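Local coordinates for putative uncharacterized protein TTHB189 (Thermus thermophilus, PDB 2ZCA) that probably takes part in CRISPR-based adaptive immunity against viruses and plasmids, as an all-helical member of the CasB/Cse2 family of type I-E systems, at residues A[70-75]-A[126-131]; A[5-10]-A[63-68]; A[80-85]-A[113-118]. One frame throughout, in Å; residues are numbered along the deposited sequence.

Contact 1 of 3, residues A[70-75]-A[126-131]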
loop_
_atom_site.group_PDB
_atom_site.type_symbol
_atom_site.label_atom_id
_atom_site.label_comp_id
_atom_site.label_asym_id
_atom_site.label_seq_id
_atom_site.Cartn_x
_atom_site.Cartn_y
_atom_site.Cartn_z
ATOM N N ALA A 70 8.715 0.313 -0.125
ATOM C CA ALA A 70 10.054 0.885 -0.172
ATOM C C ALA A 70 10.175 2.076 0.781
ATOM O O ALA A 70 11.195 2.234 1.459
ATOM C CB ALA A 70 10.386 1.310 -1.602
ATOM N N LEU A 71 9.139 2.910 0.830
ATOM C CA LEU A 71 9.133 4.079 1.707
ATOM C C LEU A 71 9.379 3.655 3.153
ATOM O O LEU A 71 10.074 4.347 3.909
ATOM C CB LEU A 71 7.790 4.815 1.605
ATOM C CG LEU A 71 7.567 5.992 2.564
ATOM C CD1 LEU A 71 8.554 7.110 2.246
ATOM C CD2 LEU A 71 6.132 6.498 2.441
ATOM N N LYS A 72 8.809 2.511 3.527
ATOM C CA LYS A 72 8.952 1.976 4.876
ATOM C C LYS A 72 10.122 0.998 4.963
ATOM O O LYS A 72 10.260 0.251 5.935
ATOM C CB LYS A 72 7.649 1.284 5.303
ATOM C CG LYS A 72 6.527 2.252 5.676
ATOM C CD LYS A 72 6.789 2.887 7.042
ATOM C CE LYS A 72 5.710 3.898 7.420
ATOM N NZ LYS A 72 5.935 4.472 8.777
ATOM N N ASP A 73 10.963 1.014 3.935
ATOM C CA ASP A 73 12.138 0.148 3.876
ATOM C C ASP A 73 11.794 -1.327 4.095
ATOM O O ASP A 73 12.541 -2.064 4.742
ATOM C CB ASP A 73 13.171 0.611 4.910
ATOM C CG ASP A 73 14.577 0.164 4.567
ATOM O OD1 ASP A 73 15.012 0.418 3.421
ATOM O OD2 ASP A 73 15.245 -0.432 5.440
ATOM N N GLY A 74 10.652 -1.745 3.555
ATOM C CA GLY A 74 10.221 -3.127 3.674
ATOM C C GLY A 74 9.827 -3.611 5.058
ATOM O O GLY A 74 9.789 -4.815 5.307
ATOM N N ASP A 75 9.525 -2.690 5.965
ATOM C CA ASP A 75 9.142 -3.089 7.316
ATOM C C ASP A 75 7.700 -3.586 7.367
ATOM O O ASP A 75 6.782 -2.863 7.760
ATOM C CB ASP A 75 9.341 -1.928 8.295
ATOM C CG ASP A 75 9.075 -2.331 9.740
ATOM O OD1 ASP A 75 9.168 -3.538 10.055
ATOM O OD2 ASP A 75 8.793 -1.439 10.565
ATOM N N ILE A 126 3.732 -1.707 8.764
ATOM C CA ILE A 126 2.339 -2.093 8.596
ATOM C C ILE A 126 2.255 -3.372 7.773
ATOM O O ILE A 126 3.259 -3.835 7.222
ATOM C CB ILE A 126 1.534 -0.981 7.886
ATOM C CG1 ILE A 126 2.128 -0.703 6.505
ATOM C CG2 ILE A 126 1.541 0.281 8.734
ATOM C CD1 ILE A 126 1.294 0.256 5.663
ATOM N N ASP A 127 1.055 -3.941 7.697
ATOM C CA ASP A 127 0.821 -5.175 6.954
ATOM C C ASP A 127 0.622 -4.844 5.479
ATOM O O ASP A 127 -0.464 -4.429 5.074
ATOM C CB ASP A 127 -0.429 -5.885 7.497
ATOM C CG ASP A 127 -0.574 -7.313 6.980
ATOM O OD1 ASP A 127 -0.286 -7.560 5.792
ATOM O OD2 ASP A 127 -0.997 -8.192 7.762
ATOM N N PHE A 128 1.669 -5.039 4.679
ATOM C CA PHE A 128 1.610 -4.742 3.252
ATOM C C PHE A 128 0.853 -5.778 2.433
ATOM O O PHE A 128 0.415 -5.497 1.319
ATOM C CB PHE A 128 3.028 -4.551 2.711
ATOM C CG PHE A 128 3.638 -3.237 3.104
ATOM C CD1 PHE A 128 3.244 -2.060 2.474
ATOM C CD2 PHE A 128 4.570 -3.164 4.133
ATOM C CE1 PHE A 128 3.769 -0.826 2.865
ATOM C CE2 PHE A 128 5.101 -1.933 4.532
ATOM C CZ PHE A 128 4.700 -0.766 3.898
ATOM N N ALA A 129 0.688 -6.974 2.987
ATOM C CA ALA A 129 -0.053 -8.019 2.303
ATOM C C ALA A 129 -1.529 -7.628 2.339
ATOM O O ALA A 129 -2.210 -7.637 1.315
ATOM C CB ALA A 129 0.164 -9.358 2.997
ATOM N N ARG A 130 -2.019 -7.273 3.522
ATOM C CA ARG A 130 -3.415 -6.860 3.661
ATOM C C ARG A 130 -3.633 -5.540 2.931
ATOM O O ARG A 130 -4.705 -5.291 2.386
ATOM C CB ARG A 130 -3.799 -6.713 5.145
ATOM C CG ARG A 130 -5.250 -6.274 5.382
ATOM C CD ARG A 130 -6.264 -7.132 4.608
ATOM N NE ARG A 130 -6.313 -8.525 5.050
ATOM C CZ ARG A 130 -7.045 -8.975 6.069
ATOM N NH1 ARG A 130 -7.806 -8.143 6.770
ATOM N NH2 ARG A 130 -7.024 -10.264 6.379
ATOM N N LEU A 131 -2.617 -4.686 2.909
ATOM C CA LEU A 131 -2.762 -3.412 2.217
ATOM C C LEU A 131 -3.076 -3.634 0.732
ATOM O O LEU A 131 -3.965 -2.989 0.178
ATOM C CB LEU A 131 -1.493 -2.564 2.364
ATOM C CG LEU A 131 -1.579 -1.181 1.707
ATOM C CD1 LEU A 131 -2.772 -0.414 2.279
ATOM C CD2 LEU A 131 -0.285 -0.404 1.944
#
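Phe128 brings the far edge of its ring up to the methylene carbons at the base of Lys72: CZ lies 3.9 Å from Lys72 CB, and Lys72 CG also sits at that edge, in the plane of the ring. The two side chains cross at about a right angle. The same edge meets the carbonyl oxygen of Asp75, with Phe128 CE2 3.8 Å from Asp75 O. One face of the ring is taken by its own segment, where Ile126 CG1 stands 3.6 Å above the plane, toward the rim. A single polar link joins the two segments, a weak hydrogen bond from Ile126 N to Asp75 O at 3.4 Å, bent to 130° at the hydrogen. The Lys72 chain bends at chi2 (-75°), which turns its end away from the ring, and NZ hydrogen-bonds to the carbonyls of Val122 and Gly124. Behind these contacts, both backbones are held by local bonds. Helix 56-71 ends in a Schellman motif with Asp73 at the C-prime position, and an overlapping type I' turn runs from Lys72 to Asp75, closed by Asp75 N to Lys72 O. On the other segment Asp127 is the N-cap of helix 128-136. Its OD1 accepts from Arg130 N at 2.9 Å, nearly straight but from above the carboxylate plane, and weakly from Ala129 N, while OD2 is bound by Gly79 N. The arrangement joins a Schellman-terminated helix end to an N-capped helix start, within the all-helical fold of Cse2.

Contact 2 of 3, residues A[5-10]-A[63-68]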
loop_
_atom_site.group_PDB
_atom_site.type_symbol
_atom_site.label_atom_id
_atom_site.label_comp_id
_atom_site.label_asym_id
_atom_site.label_seq_id
_atom_site.Cartn_x
_atom_site.Cartn_y
_atom_site.Cartn_z
ATOM N N GLU A 5 -0.336 -11.554 -0.151
ATOM C CA GLU A 5 0.721 -12.384 0.408
ATOM C C GLU A 5 1.722 -12.788 -0.676
ATOM O O GLU A 5 2.926 -12.829 -0.432
ATOM C CB GLU A 5 0.109 -13.615 1.083
ATOM C CG GLU A 5 -0.831 -13.223 2.223
ATOM C CD GLU A 5 -1.522 -14.403 2.877
ATOM O OE1 GLU A 5 -2.141 -15.213 2.157
ATOM O OE2 GLU A 5 -1.457 -14.508 4.119
ATOM N N ARG A 6 1.223 -13.067 -1.876
ATOM C CA ARG A 6 2.090 -13.450 -2.987
ATOM C C ARG A 6 3.029 -12.315 -3.374
ATOM O O ARG A 6 4.217 -12.529 -3.615
ATOM C CB ARG A 6 1.258 -13.848 -4.208
ATOM C CG ARG A 6 0.794 -15.296 -4.208
ATOM C CD ARG A 6 0.235 -15.681 -5.567
ATOM N NE ARG A 6 -1.158 -15.276 -5.723
ATOM C CZ ARG A 6 -2.180 -15.922 -5.174
ATOM N NH1 ARG A 6 -1.958 -17.001 -4.436
ATOM N NH2 ARG A 6 -3.426 -15.493 -5.360
ATOM N N PHE A 7 2.493 -11.103 -3.434
ATOM C CA PHE A 7 3.304 -9.949 -3.808
ATOM C C PHE A 7 4.308 -9.613 -2.709
ATOM O O PHE A 7 5.437 -9.202 -2.986
ATOM C CB PHE A 7 2.403 -8.744 -4.096
ATOM C CG PHE A 7 3.119 -7.611 -4.784
ATOM C CD1 PHE A 7 3.855 -7.846 -5.941
ATOM C CD2 PHE A 7 3.056 -6.317 -4.280
ATOM C CE1 PHE A 7 4.521 -6.809 -6.587
ATOM C CE2 PHE A 7 3.719 -5.270 -4.920
ATOM C CZ PHE A 7 4.453 -5.519 -6.076
ATOM N N LEU A 8 3.901 -9.793 -1.457
ATOM C CA LEU A 8 4.795 -9.512 -0.344
ATOM C C LEU A 8 6.005 -10.442 -0.425
ATOM O O LEU A 8 7.136 -10.031 -0.166
ATOM C CB LEU A 8 4.073 -9.720 0.986
ATOM C CG LEU A 8 4.924 -9.500 2.233
ATOM C CD1 LEU A 8 5.469 -8.073 2.256
ATOM C CD2 LEU A 8 4.072 -9.766 3.459
ATOM N N ASP A 9 5.758 -11.700 -0.779
ATOM C CA ASP A 9 6.835 -12.674 -0.907
ATOM C C ASP A 9 7.801 -12.191 -1.988
ATOM O O ASP A 9 9.022 -12.250 -1.826
ATOM C CB ASP A 9 6.272 -14.044 -1.297
ATOM C CG ASP A 9 7.343 -15.118 -1.364
ATOM O OD1 ASP A 9 7.911 -15.460 -0.305
ATOM O OD2 ASP A 9 7.622 -15.620 -2.474
ATOM N N TRP A 10 7.240 -11.712 -3.093
ATOM C CA TRP A 10 8.039 -11.207 -4.206
ATOM C C TRP A 10 8.904 -10.032 -3.762
ATOM O O TRP A 10 10.104 -9.991 -4.045
ATOM C CB TRP A 10 7.118 -10.787 -5.359
ATOM C CG TRP A 10 7.829 -10.124 -6.510
ATOM C CD1 TRP A 10 8.064 -8.787 -6.670
ATOM C CD2 TRP A 10 8.418 -10.773 -7.644
ATOM N NE1 TRP A 10 8.764 -8.563 -7.836
ATOM C CE2 TRP A 10 8.994 -9.765 -8.452
ATOM C CE3 TRP A 10 8.517 -12.110 -8.057
ATOM C CZ2 TRP A 10 9.657 -10.052 -9.650
ATOM C CZ3 TRP A 10 9.178 -12.394 -9.250
ATOM C CH2 TRP A 10 9.740 -11.368 -10.030
ATOM N N TYR A 63 1.905 -1.471 -8.057
ATOM C CA TYR A 63 2.962 -0.465 -8.123
ATOM C C TYR A 63 2.937 0.457 -6.913
ATOM O O TYR A 63 3.987 0.819 -6.381
ATOM C CB TYR A 63 2.835 0.370 -9.400
ATOM C CG TYR A 63 3.443 -0.293 -10.617
ATOM C CD1 TYR A 63 4.824 -0.303 -10.811
ATOM C CD2 TYR A 63 2.641 -0.943 -11.551
ATOM C CE1 TYR A 63 5.394 -0.946 -11.906
ATOM C CE2 TYR A 63 3.199 -1.590 -12.646
ATOM C CZ TYR A 63 4.577 -1.587 -12.816
ATOM O OH TYR A 63 5.132 -2.240 -13.891
ATOM N N LEU A 64 1.743 0.842 -6.475
ATOM C CA LEU A 64 1.649 1.735 -5.327
ATOM C C LEU A 64 2.124 1.043 -4.052
ATOM O O LEU A 64 2.835 1.644 -3.245
ATOM C CB LEU A 64 0.211 2.253 -5.154
ATOM C CG LEU A 64 -0.049 3.184 -3.959
ATOM C CD1 LEU A 64 0.886 4.383 -4.006
ATOM C CD2 LEU A 64 -1.500 3.650 -3.985
ATOM N N VAL A 65 1.741 -0.218 -3.869
ATOM C CA VAL A 65 2.161 -0.956 -2.681
ATOM C C VAL A 65 3.676 -1.161 -2.666
ATOM O O VAL A 65 4.302 -1.084 -1.614
ATOM C CB VAL A 65 1.436 -2.315 -2.576
ATOM C CG1 VAL A 65 2.057 -3.164 -1.470
ATOM C CG2 VAL A 65 -0.043 -2.078 -2.275
ATOM N N ALA A 66 4.271 -1.419 -3.828
ATOM C CA ALA A 66 5.718 -1.589 -3.892
ATOM C C ALA A 66 6.383 -0.277 -3.468
ATOM O O ALA A 66 7.390 -0.281 -2.760
ATOM C CB ALA A 66 6.153 -1.958 -5.316
ATOM N N ALA A 67 5.816 0.844 -3.910
ATOM C CA ALA A 67 6.364 2.155 -3.575
ATOM C C ALA A 67 6.261 2.430 -2.077
ATOM O O ALA A 67 7.204 2.933 -1.461
ATOM C CB ALA A 67 5.639 3.247 -4.358
ATOM N N LEU A 68 5.115 2.100 -1.489
ATOM C CA LEU A 68 4.919 2.329 -0.060
ATOM C C LEU A 68 5.776 1.378 0.768
ATOM O O LEU A 68 6.233 1.723 1.862
ATOM C CB LEU A 68 3.434 2.180 0.289
ATOM C CG LEU A 68 2.561 3.232 -0.412
ATOM C CD1 LEU A 68 1.088 2.922 -0.207
ATOM C CD2 LEU A 68 2.903 4.621 0.126
#
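Phe7 reaches across from helix 3-15 and sets the outer edge of its ring against Ala66 on helix 56-71. Its CG is anti to the backbone N (chi1 -167°) and lies beside the carbonyl carbon, which extends the ring from the helix surface into the space between the helices, whose nearest CA atoms within the two segments, those of Phe7 and Ala66, are 8.7 Å apart. The ring atom CZ comes to 4.0 Å from Ala66 CB, and the neighbouring CE2 is also 4.0 Å from Ala66 N, so the CE2-CZ end of the ring abuts both the methyl group and the backbone nitrogen. Nearer the base of the ring, on the same edge, Phe7 CD2 is 4.3 Å from Val65 CG1. Both aliphatic partners lie near the plane of the ring, so Phe7 meets Val65 and Ala66 with its edge. No hydrogen bond crosses between the segments; the contact is apolar throughout, and its three touching residues are all buried. Other aromatic residues crowd around the same ring: His62, also on helix 56-71, packs edge-to-face with Phe7, and Phe48 of helix 42-49 meets it with the planes at about 55°. Helix 128-136 adds Leu132, which touches both Phe7 and Val65. The pair therefore sits where helices 3-15, 42-49, 56-71 and 128-136 converge, in a fold without strands.

Contact 3 of 3, residues A[80-85]-A[113-118]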
loop_
_atom_site.group_PDB
_atom_site.type_symbol
_atom_site.label_atom_id
_atom_site.label_comp_id
_atom_site.label_asym_id
_atom_site.label_seq_id
_atom_site.Cartn_x
_atom_site.Cartn_y
_atom_site.Cartn_z
ATOM N N ARG A 80 -0.569 -5.566 11.775
ATOM C CA ARG A 80 -0.650 -4.137 12.037
ATOM C C ARG A 80 -1.103 -3.437 10.765
ATOM O O ARG A 80 -0.283 -2.963 9.979
ATOM C CB ARG A 80 0.708 -3.585 12.484
ATOM C CG ARG A 80 0.646 -2.121 12.909
ATOM C CD ARG A 80 1.827 -1.732 13.781
ATOM N NE ARG A 80 1.656 -0.406 14.369
ATOM C CZ ARG A 80 2.118 0.723 13.842
ATOM N NH1 ARG A 80 2.794 0.700 12.701
ATOM N NH2 ARG A 80 1.910 1.877 14.464
ATOM N N THR A 81 -2.416 -3.380 10.564
ATOM C CA THR A 81 -2.973 -2.754 9.367
ATOM C C THR A 81 -2.804 -1.249 9.402
ATOM O O THR A 81 -2.604 -0.661 10.469
ATOM C CB THR A 81 -4.473 -3.060 9.220
ATOM O OG1 THR A 81 -5.190 -2.435 10.290
ATOM C CG2 THR A 81 -4.717 -4.558 9.258
ATOM N N LEU A 82 -2.889 -0.621 8.233
ATOM C CA LEU A 82 -2.753 0.821 8.152
ATOM C C LEU A 82 -3.790 1.494 9.047
ATOM O O LEU A 82 -3.490 2.481 9.713
ATOM C CB LEU A 82 -2.926 1.300 6.705
ATOM C CG LEU A 82 -2.850 2.819 6.493
ATOM C CD1 LEU A 82 -1.573 3.377 7.116
ATOM C CD2 LEU A 82 -2.884 3.127 5.004
ATOM N N ALA A 83 -5.008 0.951 9.075
ATOM C CA ALA A 83 -6.064 1.531 9.903
ATOM C C ALA A 83 -5.678 1.511 11.377
ATOM O O ALA A 83 -5.903 2.486 12.093
ATOM C CB ALA A 83 -7.380 0.779 9.698
ATOM N N ARG A 84 -5.109 0.398 11.832
ATOM C CA ARG A 84 -4.688 0.291 13.223
ATOM C C ARG A 84 -3.519 1.239 13.488
ATOM O O ARG A 84 -3.463 1.893 14.529
ATOM C CB ARG A 84 -4.305 -1.157 13.548
ATOM C CG ARG A 84 -5.523 -2.081 13.624
ATOM C CD ARG A 84 -5.171 -3.564 13.584
ATOM N NE ARG A 84 -6.377 -4.389 13.661
ATOM C CZ ARG A 84 -6.415 -5.699 13.426
ATOM N NH1 ARG A 84 -5.309 -6.353 13.091
ATOM N NH2 ARG A 84 -7.564 -6.356 13.522
ATOM N N ALA A 85 -2.595 1.327 12.536
ATOM C CA ALA A 85 -1.446 2.212 12.682
ATOM C C ALA A 85 -1.894 3.669 12.747
ATOM O O ALA A 85 -1.282 4.482 13.446
ATOM C CB ALA A 85 -0.476 2.014 11.518
ATOM N N PHE A 113 -2.791 9.391 -3.719
ATOM C CA PHE A 113 -2.239 10.484 -2.929
ATOM C C PHE A 113 -2.512 10.307 -1.436
ATOM O O PHE A 113 -1.608 10.423 -0.613
ATOM C CB PHE A 113 -2.827 11.821 -3.388
ATOM C CG PHE A 113 -2.383 12.996 -2.561
ATOM C CD1 PHE A 113 -1.079 13.473 -2.647
ATOM C CD2 PHE A 113 -3.269 13.620 -1.686
ATOM C CE1 PHE A 113 -0.659 14.556 -1.871
ATOM C CE2 PHE A 113 -2.859 14.704 -0.905
ATOM C CZ PHE A 113 -1.551 15.171 -1.000
ATOM N N ARG A 114 -3.760 10.026 -1.083
ATOM C CA ARG A 114 -4.106 9.874 0.327
ATOM C C ARG A 114 -3.484 8.662 0.995
ATOM O O ARG A 114 -3.197 8.690 2.193
ATOM C CB ARG A 114 -5.624 9.860 0.497
ATOM C CG ARG A 114 -6.215 11.231 0.242
ATOM C CD ARG A 114 -7.721 11.284 0.402
ATOM N NE ARG A 114 -8.180 12.666 0.294
ATOM C CZ ARG A 114 -9.453 13.037 0.201
ATOM N NH1 ARG A 114 -10.418 12.125 0.201
ATOM N NH2 ARG A 114 -9.758 14.325 0.097
ATOM N N LEU A 115 -3.257 7.601 0.228
ATOM C CA LEU A 115 -2.655 6.411 0.805
ATOM C C LEU A 115 -1.175 6.673 1.066
ATOM O O LEU A 115 -0.637 6.254 2.090
ATOM C CB LEU A 115 -2.828 5.208 -0.127
ATOM C CG LEU A 115 -2.611 3.835 0.521
ATOM C CD1 LEU A 115 -3.648 3.609 1.636
ATOM C CD2 LEU A 115 -2.737 2.751 -0.540
ATOM N N ARG A 116 -0.514 7.372 0.146
ATOM C CA ARG A 116 0.899 7.688 0.337
ATOM C C ARG A 116 1.034 8.574 1.572
ATOM O O ARG A 116 1.910 8.372 2.415
ATOM C CB ARG A 116 1.460 8.431 -0.880
ATOM C CG ARG A 116 2.905 8.875 -0.701
ATOM C CD ARG A 116 3.032 10.385 -0.787
ATOM N NE ARG A 116 2.623 10.889 -2.095
ATOM C CZ ARG A 116 2.576 12.178 -2.416
ATOM N NH1 ARG A 116 2.192 12.548 -3.633
ATOM N NH2 ARG A 116 2.913 13.098 -1.521
ATOM N N GLN A 117 0.149 9.556 1.681
ATOM C CA GLN A 117 0.178 10.467 2.817
ATOM C C GLN A 117 -0.066 9.742 4.144
ATOM O O GLN A 117 0.589 10.031 5.149
ATOM C CB GLN A 117 -0.861 11.572 2.617
ATOM C CG GLN A 117 -0.946 12.565 3.761
ATOM C CD GLN A 117 -1.980 13.645 3.512
ATOM O OE1 GLN A 117 -1.748 14.580 2.742
ATOM N NE2 GLN A 117 -3.139 13.513 4.151
ATOM N N ALA A 118 -1.001 8.797 4.146
ATOM C CA ALA A 118 -1.329 8.049 5.361
ATOM C C ALA A 118 -0.184 7.146 5.820
ATOM O O ALA A 118 0.098 7.046 7.012
ATOM C CB ALA A 118 -2.578 7.224 5.137
#
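Leu82 packs both of its methyl groups on helix 111-121, against Leu115 and Ala118, which lie about one turn apart. CD2 presses on Leu115 CD1 at 3.5 Å, tighter than usual for two carbons, and also lies 4.1 Å from Ala118 CB. The other branch, CD1, approaches the backbone of the same helix, 4.0 Å from Ala118 O. The bond from CA to CB of Leu82 aims at the opposing helix, and with CG anti to the backbone N (chi1 178°) the branch point is carried out toward helix 111-121. Leu115 starts off to one side, yet its CD1 branch still swings in to meet the tip of Leu82, the two side chains crossing at a slant. Ala118 points its small methyl at the leucine, and Leu82 and Ala118 are the closest CA pair, at 7.9 Å. Leu82 opens helix 82-90, directly after the N-cap Thr81, whose OG1 accepts from Arg84 N at 3.2 Å; this bond and that from Ala85 N to Thr81 O secure the helical turn that carries Leu82. Trp149 of helix 144-155 touches both leucines, while Leu64 and Leu68 of helix 56-71 pack on Leu115. With no hydrogen bond or charge pair between the segments, the contact rests on buried aliphatic packing, whose hold depends on the shape fit of methyl groups and on keeping water away.

How the contacts relate
Contact 2 closes before contact 1 opens, and both draw on helix 56-71, their centres about 8 Å apart. Contact 3 falls between the two segments of contact 1 in the sequence, its centre about 10 Å from that of contact 1 and about 15 Å from that of contact 2, on the opposite side of the chain's centre from contact 2. Direct packing ties all three together: Phe128 touches the backbone of Leu68, Leu131 meets Leu115, and Leu68 CD2 packs on the backbone of Arg116. A probable backbone hydrogen bond from Asp127 N to Arg80 O also joins contacts 1 and 3. Helices 56-71, 111-121 and 128-136 therefore pack against one another near the middle of the chain, linking the contact 2 side to the contact 3 side.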